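Local coordinates for 5'-tyrosyl-DNA phosphodiesterase (Caenorhabditis elegans, PDB 4FVA), which belongs to the endonuclease/exonuclease/phosphatase family of the DNase I-like clan and carries a magnesium ion in this model, at residues 224-234 against 248-256; 26-37 against 54-64. One frame throughout, in Å; residues are numbered along the deposited sequence.

Interaction 1 of 2, residues 224-234 against 248-256; sequences LDKVKFTLEGR and WAINATFFA
Antiparallel pairing of strands 226-232 and 249-255 forms one edge of a mixed sheet of the DNase I-like fold, and it starts with a classic beta bulge, where Asp225 and Lys226 both face Phe255. The strands run through four hydrogen-bonded pairs, the first, Lys226 with Phe255, in the bulge itself and the last Glu232 with Ala249; Lys228 N to Thr253 O is 2.8 Å. On the face of Lys226 and Phe255, CB of Lys226 lies over the Phe255 ring, 3.7 Å from its centroid. That ring folds back onto the partner strand because its CG stands between the backbone N and the carbonyl carbon (chi1 59°). Farther along the same face, Asn251 ND2 gives a weak bond to Thr230 OG1 (3.4 Å), while Thr230 OG1 donates to Glu232 OE2 at 2.9 Å, on the anti side of the carboxylate. The other face is apolar: CG2 of Val227 sits over the ring of Phe254, 4.1 Å from its centroid, and CZ of Phe229 reaches CG2 of Ile250 at 3.4 Å. Beyond the strand ends, CG of Arg234 lies above the five-membered ring of Trp248, 3.7 Å from its centroid. Strand 249-255 also pairs with strand 13-20, and 226-232 is outermost within this chain; helix 183-186 packs on Val227, Phe229 and Phe254, and Val43 of helix 29-43 touches Glu232 and Asn251 on the Lys226 face.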
loop_
_atom_site.group_PDB
_atom_site.type_symbol
_atom_site.label_atom_id
_atom_site.label_comp_id
_atom_site.label_asym_id
_atom_site.label_seq_id
_atom_site.Cartn_x
_atom_site.Cartn_y
_atom_site.Cartn_z
ATOM N N LEU A 224 3.501 0.915 18.777
ATOM C CA LEU A 224 4.803 1.210 18.184
ATOM C C LEU A 224 4.839 2.686 17.827
ATOM O O LEU A 224 4.000 3.172 17.060
ATOM C CB LEU A 224 5.044 0.335 16.948
ATOM C CG LEU A 224 5.036 -1.175 17.207
ATOM C CD1 LEU A 224 5.202 -1.976 15.917
ATOM C CD2 LEU A 224 6.155 -1.528 18.183
ATOM N N ASP A 225 5.805 3.404 18.392
ATOM C CA ASP A 225 5.813 4.858 18.280
ATOM C C ASP A 225 6.854 5.425 17.326
ATOM O O ASP A 225 6.773 6.594 16.938
ATOM C CB ASP A 225 5.985 5.478 19.665
ATOM C CG ASP A 225 6.715 4.554 20.621
ATOM O OD1 ASP A 225 7.957 4.458 20.532
ATOM O OD2 ASP A 225 6.045 3.912 21.458
ATOM N N LYS A 226 7.803 4.596 16.910
ATOM C CA LYS A 226 8.829 5.059 15.985
ATOM C C LYS A 226 8.692 4.391 14.616
ATOM O O LYS A 226 8.191 3.261 14.503
ATOM C CB LYS A 226 10.226 4.837 16.562
ATOM C CG LYS A 226 10.529 5.709 17.775
ATOM C CD LYS A 226 11.923 5.424 18.308
ATOM C CE LYS A 226 11.964 4.143 19.113
ATOM N NZ LYS A 226 12.873 4.251 20.287
ATOM N N VAL A 227 9.134 5.096 13.579
ATOM C CA VAL A 227 9.000 4.597 12.220
ATOM C C VAL A 227 10.159 5.068 11.348
ATOM O O VAL A 227 10.583 6.222 11.428
ATOM C CB VAL A 227 7.629 5.002 11.598
ATOM C CG1 VAL A 227 7.444 6.500 11.653
ATOM C CG2 VAL A 227 7.499 4.500 10.155
ATOM N N LYS A 228 10.686 4.159 10.532
ATOM C CA LYS A 228 11.615 4.533 9.478
ATOM C C LYS A 228 10.912 4.370 8.116
ATOM O O LYS A 228 10.101 3.462 7.946
ATOM C CB LYS A 228 12.868 3.659 9.565
ATOM C CG LYS A 228 13.830 4.123 10.660
ATOM C CD LYS A 228 14.895 3.090 10.984
ATOM C CE LYS A 228 16.137 3.759 11.572
ATOM N NZ LYS A 228 17.094 2.760 12.130
ATOM N N PHE A 229 11.253 5.215 7.145
ATOM C CA PHE A 229 10.511 5.290 5.882
ATOM C C PHE A 229 11.468 5.467 4.706
ATOM O O PHE A 229 12.304 6.373 4.714
ATOM C CB PHE A 229 9.506 6.455 5.934
ATOM C CG PHE A 229 8.525 6.489 4.764
ATOM C CD1 PHE A 229 8.910 6.974 3.521
ATOM C CD2 PHE A 229 7.220 6.046 4.933
ATOM C CE1 PHE A 229 8.004 7.013 2.452
ATOM C CE2 PHE A 229 6.313 6.075 3.897
ATOM C CZ PHE A 229 6.699 6.552 2.644
ATOM N N THR A 230 11.379 4.571 3.721
ATOM C CA THR A 230 12.200 4.679 2.500
ATOM C C THR A 230 11.357 4.462 1.249
ATOM O O THR A 230 10.220 3.996 1.329
ATOM C CB THR A 230 13.346 3.651 2.466
ATOM O OG1 THR A 230 12.792 2.332 2.347
ATOM C CG2 THR A 230 14.200 3.733 3.734
ATOM N N LEU A 231 11.917 4.796 0.090
ATOM C CA LEU A 231 11.250 4.510 -1.174
ATOM C C LEU A 231 11.977 3.358 -1.833
ATOM O O LEU A 231 13.187 3.232 -1.667
ATOM C CB LEU A 231 11.266 5.738 -2.091
ATOM C CG LEU A 231 10.478 6.914 -1.520
ATOM C CD1 LEU A 231 10.498 8.125 -2.452
ATOM C CD2 LEU A 231 9.051 6.459 -1.239
ATOM N N GLU A 232 11.257 2.537 -2.595
ATOM C CA GLU A 232 11.880 1.389 -3.243
ATOM C C GLU A 232 11.384 1.251 -4.677
ATOM O O GLU A 232 10.431 1.927 -5.077
ATOM C CB GLU A 232 11.591 0.112 -2.452
ATOM C CG GLU A 232 11.931 0.202 -0.968
ATOM C CD GLU A 232 13.434 0.159 -0.716
ATOM O OE1 GLU A 232 14.192 -0.218 -1.637
ATOM O OE2 GLU A 232 13.858 0.484 0.409
ATOM N N GLY A 233 12.060 0.403 -5.454
ATOM C CA GLY A 233 11.723 0.203 -6.859
ATOM C C GLY A 233 12.073 1.388 -7.734
ATOM O O GLY A 233 11.412 1.630 -8.758
ATOM N N ARG A 234 13.115 2.130 -7.359
ATOM C CA ARG A 234 13.477 3.330 -8.111
ATOM C C ARG A 234 14.513 3.104 -9.208
ATOM O O ARG A 234 14.945 4.046 -9.879
ATOM C CB ARG A 234 13.947 4.436 -7.167
ATOM C CG ARG A 234 12.822 5.019 -6.336
ATOM C CD ARG A 234 13.240 6.303 -5.637
ATOM N NE ARG A 234 14.150 6.088 -4.515
ATOM C CZ ARG A 234 14.552 7.056 -3.696
ATOM N NH1 ARG A 234 14.110 8.296 -3.870
ATOM N NH2 ARG A 234 15.379 6.788 -2.694
ATOM N N TRP A 248 6.802 4.643 -7.206
ATOM C CA TRP A 248 7.802 4.073 -6.317
ATOM C C TRP A 248 7.059 3.292 -5.239
ATOM O O TRP A 248 5.913 3.611 -4.919
ATOM C CB TRP A 248 8.644 5.158 -5.641
ATOM C CG TRP A 248 9.274 6.171 -6.565
ATOM C CD1 TRP A 248 9.420 7.515 -6.335
ATOM C CD2 TRP A 248 9.846 5.923 -7.856
ATOM N NE1 TRP A 248 10.058 8.111 -7.400
ATOM C CE2 TRP A 248 10.329 7.158 -8.345
ATOM C CE3 TRP A 248 10.006 4.776 -8.640
ATOM C CZ2 TRP A 248 10.947 7.277 -9.595
ATOM C CZ3 TRP A 248 10.626 4.898 -9.886
ATOM C CH2 TRP A 248 11.083 6.136 -10.346
ATOM N N ALA A 249 7.697 2.283 -4.663
ATOM C CA ALA A 249 7.092 1.608 -3.521
ATOM C C ALA A 249 7.423 2.391 -2.252
ATOM O O ALA A 249 8.468 3.031 -2.178
ATOM C CB ALA A 249 7.605 0.167 -3.412
ATOM N N ILE A 250 6.531 2.369 -1.271
ATOM C CA ILE A 250 6.872 2.904 0.033
ATOM C C ILE A 250 7.156 1.741 0.973
ATOM O O ILE A 250 6.566 0.668 0.845
ATOM C CB ILE A 250 5.813 3.878 0.618
ATOM C CG1 ILE A 250 4.460 3.200 0.815
ATOM C CG2 ILE A 250 5.663 5.116 -0.282
ATOM C CD1 ILE A 250 3.428 4.137 1.442
ATOM N N ASN A 251 8.081 1.960 1.897
ATOM C CA ASN A 251 8.559 0.919 2.785
ATOM C C ASN A 251 8.741 1.484 4.198
ATOM O O ASN A 251 9.656 2.264 4.450
ATOM C CB ASN A 251 9.879 0.365 2.242
ATOM C CG ASN A 251 10.444 -0.750 3.106
ATOM O OD1 ASN A 251 9.703 -1.542 3.671
ATOM N ND2 ASN A 251 11.766 -0.790 3.238
ATOM N N ALA A 252 7.848 1.130 5.112
ATOM C CA ALA A 252 7.915 1.700 6.454
ATOM C C ALA A 252 8.196 0.626 7.489
ATOM O O ALA A 252 7.530 -0.431 7.511
ATOM C CB ALA A 252 6.621 2.445 6.783
ATOM N N THR A 253 9.142 0.916 8.375
ATOM C CA THR A 253 9.498 -0.011 9.449
ATOM C C THR A 253 9.094 0.599 10.780
ATOM O O THR A 253 9.582 1.674 11.158
ATOM C CB THR A 253 11.008 -0.331 9.450
ATOM O OG1 THR A 253 11.392 -0.890 8.187
ATOM C CG2 THR A 253 11.354 -1.311 10.579
ATOM N N PHE A 254 8.217 -0.100 11.494
ATOM C CA PHE A 254 7.677 0.413 12.739
ATOM C C PHE A 254 8.319 -0.317 13.915
ATOM O O PHE A 254 8.496 -1.542 13.887
ATOM C CB PHE A 254 6.155 0.262 12.775
ATOM C CG PHE A 254 5.449 0.894 11.592
ATOM C CD1 PHE A 254 5.347 0.218 10.384
ATOM C CD2 PHE A 254 4.874 2.155 11.694
ATOM C CE1 PHE A 254 4.689 0.789 9.299
ATOM C CE2 PHE A 254 4.222 2.733 10.614
ATOM C CZ PHE A 254 4.130 2.047 9.414
ATOM N N PHE A 255 8.685 0.443 14.942
ATOM C CA PHE A 255 9.344 -0.138 16.108
ATOM C C PHE A 255 9.115 0.678 17.381
ATOM O O PHE A 255 8.573 1.793 17.338
ATOM C CB PHE A 255 10.844 -0.350 15.847
ATOM C CG PHE A 255 11.596 0.911 15.496
ATOM C CD1 PHE A 255 11.473 1.482 14.241
ATOM C CD2 PHE A 255 12.420 1.526 16.427
ATOM C CE1 PHE A 255 12.170 2.645 13.911
ATOM C CE2 PHE A 255 13.112 2.689 16.110
ATOM C CZ PHE A 255 12.988 3.248 14.850
ATOM N N ALA A 256 9.548 0.117 18.506
ATOM C CA ALA A 256 9.342 0.739 19.806
ATOM C C ALA A 256 10.610 1.443 20.270
ATOM O O ALA A 256 10.561 2.588 20.713
ATOM C CB ALA A 256 8.910 -0.310 20.829
#

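Interaction 2 of 2, residues 26-37 against 54-64; sequences GRSLLTRMKAVA and VDRDLAPIDKL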
loop_
_atom_site.group_PDB
_atom_site.type_symbol
_atom_site.label_atom_id
_atom_site.label_comp_id
_atom_site.label_asym_id
_atom_site.label_seq_id
_atom_site.Cartn_x
_atom_site.Cartn_y
_atom_site.Cartn_z
ATOM N N GLY A 26 0.307 -2.692 -20.077
ATOM C CA GLY A 26 0.656 -3.966 -20.677
ATOM C C GLY A 26 2.083 -4.085 -21.180
ATOM O O GLY A 26 2.544 -5.197 -21.418
ATOM N N ARG A 27 2.770 -2.957 -21.355
ATOM C CA ARG A 27 4.140 -2.944 -21.859
ATOM C C ARG A 27 5.151 -3.595 -20.907
ATOM O O ARG A 27 5.306 -3.159 -19.767
ATOM C CB ARG A 27 4.564 -1.505 -22.148
ATOM C CG ARG A 27 3.656 -0.809 -23.171
ATOM C CD ARG A 27 3.821 0.716 -23.194
ATOM N NE ARG A 27 3.455 1.331 -21.919
ATOM C CZ ARG A 27 3.568 2.629 -21.649
ATOM N NH1 ARG A 27 4.036 3.464 -22.567
ATOM N NH2 ARG A 27 3.209 3.092 -20.459
ATOM N N SER A 28 5.848 -4.626 -21.384
ATOM C CA SER A 28 6.863 -5.317 -20.583
ATOM C C SER A 28 6.305 -5.807 -19.245
ATOM O O SER A 28 7.031 -5.871 -18.247
ATOM C CB SER A 28 8.068 -4.402 -20.329
ATOM O OG SER A 28 8.765 -4.118 -21.525
ATOM N N LEU A 29 5.019 -6.140 -19.225
ATOM C CA LEU A 29 4.350 -6.524 -17.984
ATOM C C LEU A 29 5.028 -7.702 -17.255
ATOM O O LEU A 29 5.213 -7.668 -16.031
ATOM C CB LEU A 29 2.866 -6.807 -18.229
ATOM C CG LEU A 29 2.059 -7.174 -16.980
ATOM C CD1 LEU A 29 2.090 -6.022 -15.972
ATOM C CD2 LEU A 29 0.596 -7.533 -17.344
ATOM N N LEU A 30 5.336 -8.771 -17.986
ATOM C CA LEU A 30 5.958 -9.933 -17.355
ATOM C C LEU A 30 7.318 -9.578 -16.772
ATOM O O LEU A 30 7.603 -9.876 -15.614
ATOM C CB LEU A 30 6.069 -11.119 -18.326
ATOM C CG LEU A 30 6.706 -12.384 -17.711
ATOM C CD1 LEU A 30 5.943 -12.844 -16.483
ATOM C CD2 LEU A 30 6.720 -13.516 -18.721
ATOM N N THR A 31 8.153 -8.906 -17.553
ATOM C CA THR A 31 9.465 -8.525 -17.051
ATOM C C THR A 31 9.326 -7.651 -15.805
ATOM O O THR A 31 10.077 -7.813 -14.826
ATOM C CB THR A 31 10.289 -7.795 -18.133
ATOM O OG1 THR A 31 10.530 -8.681 -19.230
ATOM C CG2 THR A 31 11.621 -7.320 -17.585
ATOM N N ARG A 32 8.369 -6.728 -15.844
ATOM C CA ARG A 32 8.144 -5.815 -14.726
ATOM C C ARG A 32 7.639 -6.557 -13.479
ATOM O O ARG A 32 8.072 -6.264 -12.361
ATOM C CB ARG A 32 7.200 -4.664 -15.122
ATOM C CG ARG A 32 7.790 -3.670 -16.156
ATOM C CD ARG A 32 6.724 -2.724 -16.754
ATOM N NE ARG A 32 5.820 -2.291 -15.709
ATOM C CZ ARG A 32 4.500 -2.406 -15.734
ATOM N NH1 ARG A 32 3.882 -2.868 -16.812
ATOM N NH2 ARG A 32 3.800 -2.010 -14.676
ATOM N N MET A 33 6.737 -7.522 -13.663
ATOM C CA MET A 33 6.238 -8.272 -12.502
ATOM C C MET A 33 7.352 -9.134 -11.888
ATOM O O MET A 33 7.429 -9.279 -10.675
ATOM C CB MET A 33 5.014 -9.129 -12.849
ATOM C CG MET A 33 3.767 -8.332 -13.270
ATOM S SD MET A 33 3.254 -7.090 -12.068
ATOM C CE MET A 33 4.217 -5.697 -12.631
ATOM N N LYS A 34 8.215 -9.697 -12.734
ATOM C CA LYS A 34 9.397 -10.402 -12.244
ATOM C C LYS A 34 10.281 -9.457 -11.439
ATOM O O LYS A 34 10.827 -9.843 -10.416
ATOM C CB LYS A 34 10.205 -11.007 -13.398
ATOM C CG LYS A 34 9.543 -12.200 -14.077
ATOM C CD LYS A 34 10.411 -12.695 -15.246
ATOM C CE LYS A 34 9.800 -13.924 -15.918
ATOM N NZ LYS A 34 10.571 -14.373 -17.120
ATOM N N ALA A 35 10.449 -8.225 -11.920
ATOM C CA ALA A 35 11.235 -7.225 -11.188
ATOM C C ALA A 35 10.579 -6.879 -9.852
ATOM O O ALA A 35 11.264 -6.714 -8.828
ATOM C CB ALA A 35 11.455 -5.966 -12.034
ATOM N N VAL A 36 9.254 -6.739 -9.863
ATOM C CA VAL A 36 8.539 -6.493 -8.618
ATOM C C VAL A 36 8.823 -7.617 -7.610
ATOM O O VAL A 36 9.185 -7.357 -6.470
ATOM C CB VAL A 36 7.008 -6.359 -8.834
ATOM C CG1 VAL A 36 6.277 -6.392 -7.486
ATOM C CG2 VAL A 36 6.676 -5.051 -9.585
ATOM N N ALA A 37 8.663 -8.864 -8.030
ATOM C CA ALA A 37 8.890 -9.974 -7.113
ATOM C C ALA A 37 10.342 -9.984 -6.638
ATOM O O ALA A 37 10.620 -10.266 -5.472
ATOM C CB ALA A 37 8.507 -11.301 -7.756
ATOM N N VAL A 54 -3.118 -7.351 -11.735
ATOM C CA VAL A 54 -3.949 -7.933 -12.799
ATOM C C VAL A 54 -3.710 -9.434 -12.944
ATOM O O VAL A 54 -2.693 -9.953 -12.484
ATOM C CB VAL A 54 -3.716 -7.228 -14.162
ATOM C CG1 VAL A 54 -4.067 -5.742 -14.076
ATOM C CG2 VAL A 54 -2.258 -7.412 -14.623
ATOM N N ASP A 55 -4.656 -10.138 -13.560
ATOM C CA ASP A 55 -4.530 -11.589 -13.725
ATOM C C ASP A 55 -3.386 -11.942 -14.662
ATOM O O ASP A 55 -2.668 -12.920 -14.454
ATOM C CB ASP A 55 -5.834 -12.188 -14.247
ATOM C CG ASP A 55 -6.959 -12.117 -13.234
ATOM O OD1 ASP A 55 -6.688 -12.105 -12.012
ATOM O OD2 ASP A 55 -8.124 -12.024 -13.668
ATOM N N ARG A 56 -3.236 -11.143 -15.709
ATOM C CA ARG A 56 -2.228 -11.410 -16.729
ATOM C C ARG A 56 -0.806 -11.289 -16.197
ATOM O O ARG A 56 -0.422 -10.256 -15.626
ATOM C CB ARG A 56 -2.424 -10.468 -17.916
ATOM C CG ARG A 56 -1.361 -10.600 -19.004
ATOM C CD ARG A 56 -1.590 -9.558 -20.092
ATOM N NE ARG A 56 -0.346 -9.231 -20.789
ATOM C CZ ARG A 56 -0.069 -8.027 -21.278
ATOM N NH1 ARG A 56 -0.952 -7.043 -21.154
ATOM N NH2 ARG A 56 1.089 -7.805 -21.884
ATOM N N ASP A 57 -0.018 -12.339 -16.408
ATOM C CA ASP A 57 1.384 -12.338 -16.008
ATOM C C ASP A 57 1.535 -12.200 -14.494
ATOM O O ASP A 57 2.483 -11.583 -14.005
ATOM C CB ASP A 57 2.156 -11.219 -16.726
ATOM C CG ASP A 57 2.334 -11.496 -18.219
ATOM O OD1 ASP A 57 2.376 -12.684 -18.590
ATOM O OD2 ASP A 57 2.443 -10.529 -19.013
ATOM N N LEU A 58 0.602 -12.792 -13.756
ATOM C CA LEU A 58 0.622 -12.710 -12.302
ATOM C C LEU A 58 1.618 -13.711 -11.686
ATOM O O LEU A 58 2.018 -13.580 -10.520
ATOM C CB LEU A 58 -0.793 -12.935 -11.769
ATOM C CG LEU A 58 -1.016 -12.814 -10.265
ATOM C CD1 LEU A 58 -0.758 -11.386 -9.785
ATOM C CD2 LEU A 58 -2.441 -13.221 -9.954
ATOM N N ALA A 59 2.053 -14.690 -12.478
ATOM C CA ALA A 59 2.856 -15.797 -11.932
ATOM C C ALA A 59 4.001 -15.385 -10.999
ATOM O O ALA A 59 4.125 -15.916 -9.892
ATOM C CB ALA A 59 3.398 -16.683 -13.071
ATOM N N PRO A 60 4.831 -14.420 -11.433
ATOM C CA PRO A 60 5.976 -14.034 -10.592
ATOM C C PRO A 60 5.516 -13.533 -9.236
ATOM O O PRO A 60 6.196 -13.762 -8.244
ATOM C CB PRO A 60 6.641 -12.901 -11.390
ATOM C CG PRO A 60 6.143 -13.099 -12.828
ATOM C CD PRO A 60 4.747 -13.628 -12.670
ATOM N N ILE A 61 4.365 -12.873 -9.203
ATOM C CA ILE A 61 3.785 -12.429 -7.951
ATOM C C ILE A 61 3.228 -13.610 -7.154
ATOM O O ILE A 61 3.498 -13.762 -5.957
ATOM C CB ILE A 61 2.680 -11.383 -8.182
ATOM C CG1 ILE A 61 3.197 -10.254 -9.084
ATOM C CG2 ILE A 61 2.168 -10.857 -6.863
ATOM C CD1 ILE A 61 4.394 -9.529 -8.518
ATOM N N ASP A 62 2.431 -14.432 -7.826
ATOM C CA ASP A 62 1.819 -15.595 -7.198
ATOM C C ASP A 62 2.867 -16.532 -6.615
ATOM O O ASP A 62 2.612 -17.205 -5.625
ATOM C CB ASP A 62 0.928 -16.338 -8.201
ATOM C CG ASP A 62 -0.362 -16.858 -7.578
ATOM O OD1 ASP A 62 -0.878 -16.229 -6.619
ATOM O OD2 ASP A 62 -0.867 -17.896 -8.063
ATOM N N LYS A 63 4.043 -16.580 -7.239
ATOM C CA LYS A 63 5.129 -17.424 -6.741
ATOM C C LYS A 63 5.665 -16.963 -5.386
ATOM O O LYS A 63 6.386 -17.710 -4.727
ATOM C CB LYS A 63 6.270 -17.515 -7.755
ATOM C CG LYS A 63 5.977 -18.443 -8.943
ATOM C CD LYS A 63 7.064 -18.328 -10.009
ATOM C CE LYS A 63 6.678 -19.052 -11.294
ATOM N NZ LYS A 63 7.682 -18.805 -12.370
ATOM N N LEU A 64 5.335 -15.742 -4.969
ATOM C CA LEU A 64 5.758 -15.277 -3.641
ATOM C C LEU A 64 5.063 -16.055 -2.517
ATOM O O LEU A 64 5.423 -15.909 -1.344
ATOM C CB LEU A 64 5.511 -13.769 -3.478
ATOM C CG LEU A 64 6.372 -12.833 -4.324
ATOM C CD1 LEU A 64 5.856 -11.401 -4.256
ATOM C CD2 LEU A 64 7.829 -12.906 -3.852
HETATM O O HOH W 1 4.650 -9.198 -20.951
#
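A knob-into-hole fit joins the first turns of helix 29-43 to the short helix 59-62 beside one sheet of the DNase I-like fold: Pro60 is the knob, set among Leu30, Met33, Lys34 and Ala37. The proline ring leads with CG, which is 3.7 Å from Leu30 CD1 and also touches Lys34 CG, so the aliphatic base of the lysine makes one wall of the hole while its extended chain runs on from there. Ala37 closes the far end of the hole, its CB 3.4 Å from Pro60 O. Next to the proline, CD1 of Ile61 reaches Val36 CG1 at 3.8 Å; the same side chain touches Leu50 of strand 47-53, so it meets both the helix and the sheet. Met33 sets CB and CG against the backbone O of Asp57, but its chain bends at chi2 and chi3 and carries the sulfur away from the short helix.

Polar groups gather at the start of the longer helix. Residues 55-58 form a type II turn in which Asp57 has a positive phi (63°), and its CB is directed toward the helix. CD2 of Leu29 lies over one face of the Arg56 guanidinium and meets Arg56 O at 3.4 Å. With its chain extended from CG to NE, Arg56 reaches along the leucine to Gly26, where NH2 gives a weak hydrogen bond to Gly26 O (3.0 Å, N-H...O 131°). Arg56 NE also forms a salt bridge with Asp57 OD2 at 3.6 Å. That same carboxylate oxygen takes a hydrogen bond from a water 3.2 Å away, which in turn accepts one from Leu30 N in the helix's first turn.

How the interactions relate
Both contacts involve the six-stranded sheet: interaction 1 is part of it, at its 226-232 edge, whereas interaction 2 lies beside it, among the helices and turns flanking strand 47-53. Both are partly buried, but interaction 2 lies farther out, its centre about 17 Å from that of the chain against about 11 Å. Regular backbone hydrogen bonding holds 224-234 to 248-256, with side chains dressing two faces; 26-37 meets 54-64 through side-chain packing, one weak direct hydrogen bond and a water. Helix 29-43 connects them: its early turns make interaction 2, and its last residue, Val43, touches interaction 1. Magnesium lies about 8 Å from the Val54 side chain and about 13 Å from that of Trp248.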